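Local coordinates for uncharacterized protein (Wolinella succinogenes, PDB 3PU6) that probably acts as an endopeptidase of the hydrogenase maturation protease family, which would process and so activate a hydrogenase, at residues L27-E30 with S36-F39. Sequence-based numbering, arbitrary orientation.
Sequences LVEE and SVFF
V37 projects its CG2 methyl onto the last turn of helix 20-31, where it overlaps V28 and the start of the E29 side chain. The arrangement exemplifies a beta-alpha-beta crossover: strand 5-10 leads into the helix and the helix into strand 35-41, which pairs in parallel with strand 5-10 at the edge of the sheet while the helix packs against one side of it. The apolar core of the contact is small, a valine meeting a valine obliquely, with V28 CG1 3.8 Å from V37 CG2. V28 is buried, and also touches L7 of strand 5-10 and L138 and I141 of helix 128-147, so one helical side chain joins sheet and neighbouring helix. In V37 the branches divide the work. CG2 reaches the helix and comes within 4.0 Å of E29 N. CG1, which the first torsion places anti to the backbone N, lies 3.8 Å above the plane of the F39 ring, offset toward its rim. V37 thus has one methyl against the helix and the other over the F39 ring, two residues along its own strand.

No hydrogen bond crosses between the segments, and the contact rests on van der Waals packing. E29 shows how an acidic residue on the exposed side of a helix can still contribute: the E29 and V37 side chains cross at about a right angle, with E29 CG 4.1 Å from V37 CG2, and the glutamate chain, extended beyond CG, carries the carboxylate past the valine to F39. There it meets the rim of the ring, the two planes turned 65° apart, with OE1 of E29 4.0 Å from F39 CZ and OE2, near the ring plane, 3.9 Å from F39 CE1.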
ATOM      1  N   LEU A  27      -8.915   1.347   6.688  1.00 39.39           N
ATOM      2  CA  LEU A  27      -9.858   2.367   6.232  1.00 40.41           C
ATOM      3  C   LEU A  27     -10.570   1.908   4.972  1.00 40.62           C
ATOM      4  O   LEU A  27     -11.787   2.032   4.861  1.00 41.24           O
ATOM      5  CB  LEU A  27      -9.168   3.713   6.001  1.00 38.66           C
ATOM      6  CG  LEU A  27      -8.515   4.344   7.232  1.00 39.43           C
ATOM      7  CD1 LEU A  27      -7.772   5.636   6.860  1.00 35.72           C
ATOM      8  CD2 LEU A  27      -9.546   4.587   8.312  1.00 37.49           C
ATOM      9  N   VAL A  28      -9.801   1.365   4.034  1.00 40.18           N
ATOM     10  CA  VAL A  28     -10.344   0.896   2.765  1.00 42.07           C
ATOM     11  C   VAL A  28     -11.297  -0.258   3.042  1.00 43.07           C
ATOM     12  O   VAL A  28     -12.334  -0.412   2.399  1.00 43.39           O
ATOM     13  CB  VAL A  28      -9.209   0.458   1.790  1.00 39.30           C
ATOM     14  CG1 VAL A  28      -9.763  -0.295   0.583  1.00 39.97           C
ATOM     15  CG2 VAL A  28      -8.407   1.661   1.341  1.00 37.64           C
ATOM     16  N   GLU A  29     -10.924  -1.059   4.028  1.00 42.88           N
ATOM     17  CA  GLU A  29     -11.684  -2.221   4.430  1.00 41.71           C
ATOM     18  C   GLU A  29     -13.081  -1.801   4.876  1.00 44.63           C
ATOM     19  O   GLU A  29     -14.069  -2.431   4.495  1.00 44.57           O
ATOM     20  CB  GLU A  29     -10.964  -2.900   5.582  1.00 40.43           C
ATOM     21  CG  GLU A  29     -10.809  -4.377   5.404  1.00 41.62           C
ATOM     22  CD  GLU A  29     -10.327  -5.039   6.654  1.00 44.89           C
ATOM     23  OE1 GLU A  29     -10.049  -4.314   7.643  1.00 45.10           O
ATOM     24  OE2 GLU A  29     -10.238  -6.283   6.647  1.00 48.11           O
ATOM     25  N   GLU A  30     -13.138  -0.746   5.691  1.00 44.44           N
ATOM     26  CA  GLU A  30     -14.387  -0.156   6.165  1.00 45.61           C
ATOM     27  C   GLU A  30     -15.143   0.539   5.053  1.00 45.76           C
ATOM     28  O   GLU A  30     -16.284   0.207   4.768  1.00 48.18           O
ATOM     29  CB  GLU A  30     -14.125   0.873   7.261  1.00 45.24           C
ATOM     30  CG  GLU A  30     -13.842   0.273   8.610  1.00 52.23           C
ATOM     31  CD  GLU A  30     -13.005   1.198   9.490  1.00 56.67           C
ATOM     32  OE1 GLU A  30     -13.042   2.431   9.256  1.00 54.63           O
ATOM     33  OE2 GLU A  30     -12.313   0.689  10.410  1.00 59.11           O
ATOM     34  N   SER A  36     -10.716  -5.695  -1.983  1.00 36.29           N
ATOM     35  CA  SER A  36     -10.245  -6.665  -1.013  1.00 34.78           C
ATOM     36  C   SER A  36      -8.839  -6.265  -0.560  1.00 35.98           C
ATOM     37  O   SER A  36      -7.954  -6.038  -1.377  1.00 35.00           O
ATOM     38  CB  SER A  36     -10.306  -8.087  -1.564  1.00 33.28           C
ATOM     39  OG  SER A  36      -9.359  -8.283  -2.577  1.00 34.59           O
ATOM     40  N   VAL A  37      -8.671  -6.146   0.754  1.00 36.11           N
ATOM     41  CA  VAL A  37      -7.437  -5.687   1.369  1.00 33.39           C
ATOM     42  C   VAL A  37      -6.626  -6.856   1.915  1.00 34.66           C
ATOM     43  O   VAL A  37      -7.130  -7.668   2.685  1.00 33.95           O
ATOM     44  CB  VAL A  37      -7.719  -4.700   2.522  1.00 33.11           C
ATOM     45  CG1 VAL A  37      -6.430  -4.110   3.052  1.00 35.20           C
ATOM     46  CG2 VAL A  37      -8.623  -3.595   2.057  1.00 36.34           C
ATOM     47  N   PHE A  38      -5.365  -6.932   1.509  1.00 35.34           N
ATOM     48  CA  PHE A  38      -4.459  -7.956   2.001  1.00 34.63           C
ATOM     49  C   PHE A  38      -3.377  -7.353   2.877  1.00 34.18           C
ATOM     50  O   PHE A  38      -2.559  -6.579   2.405  1.00 33.85           O
ATOM     51  CB  PHE A  38      -3.808  -8.680   0.833  1.00 34.79           C
ATOM     52  CG  PHE A  38      -4.752  -9.521   0.057  1.00 37.17           C
ATOM     53  CD1 PHE A  38      -6.080  -9.622   0.444  1.00 36.67           C
ATOM     54  CD2 PHE A  38      -4.317 -10.246  -1.034  1.00 39.39           C
ATOM     55  CE1 PHE A  38      -6.961 -10.416  -0.252  1.00 36.69           C
ATOM     56  CE2 PHE A  38      -5.199 -11.047  -1.742  1.00 40.32           C
ATOM     57  CZ  PHE A  38      -6.523 -11.133  -1.345  1.00 39.25           C
ATOM     58  N   PHE A  39      -3.374  -7.707   4.153  1.00 34.53           N
ATOM     59  CA  PHE A  39      -2.321  -7.266   5.060  1.00 34.06           C
ATOM     60  C   PHE A  39      -1.103  -8.154   4.984  1.00 34.16           C
ATOM     61  O   PHE A  39      -1.125  -9.293   5.410  1.00 35.34           O
ATOM     62  CB  PHE A  39      -2.840  -7.201   6.486  1.00 34.18           C
ATOM     63  CG  PHE A  39      -3.981  -6.258   6.648  1.00 35.89           C
ATOM     64  CD1 PHE A  39      -5.277  -6.671   6.375  1.00 35.29           C
ATOM     65  CD2 PHE A  39      -3.762  -4.943   7.042  1.00 35.25           C
ATOM     66  CE1 PHE A  39      -6.340  -5.800   6.517  1.00 36.55           C
ATOM     67  CE2 PHE A  39      -4.823  -4.061   7.176  1.00 35.28           C
ATOM     68  CZ  PHE A  39      -6.114  -4.489   6.913  1.00 37.38           C
TER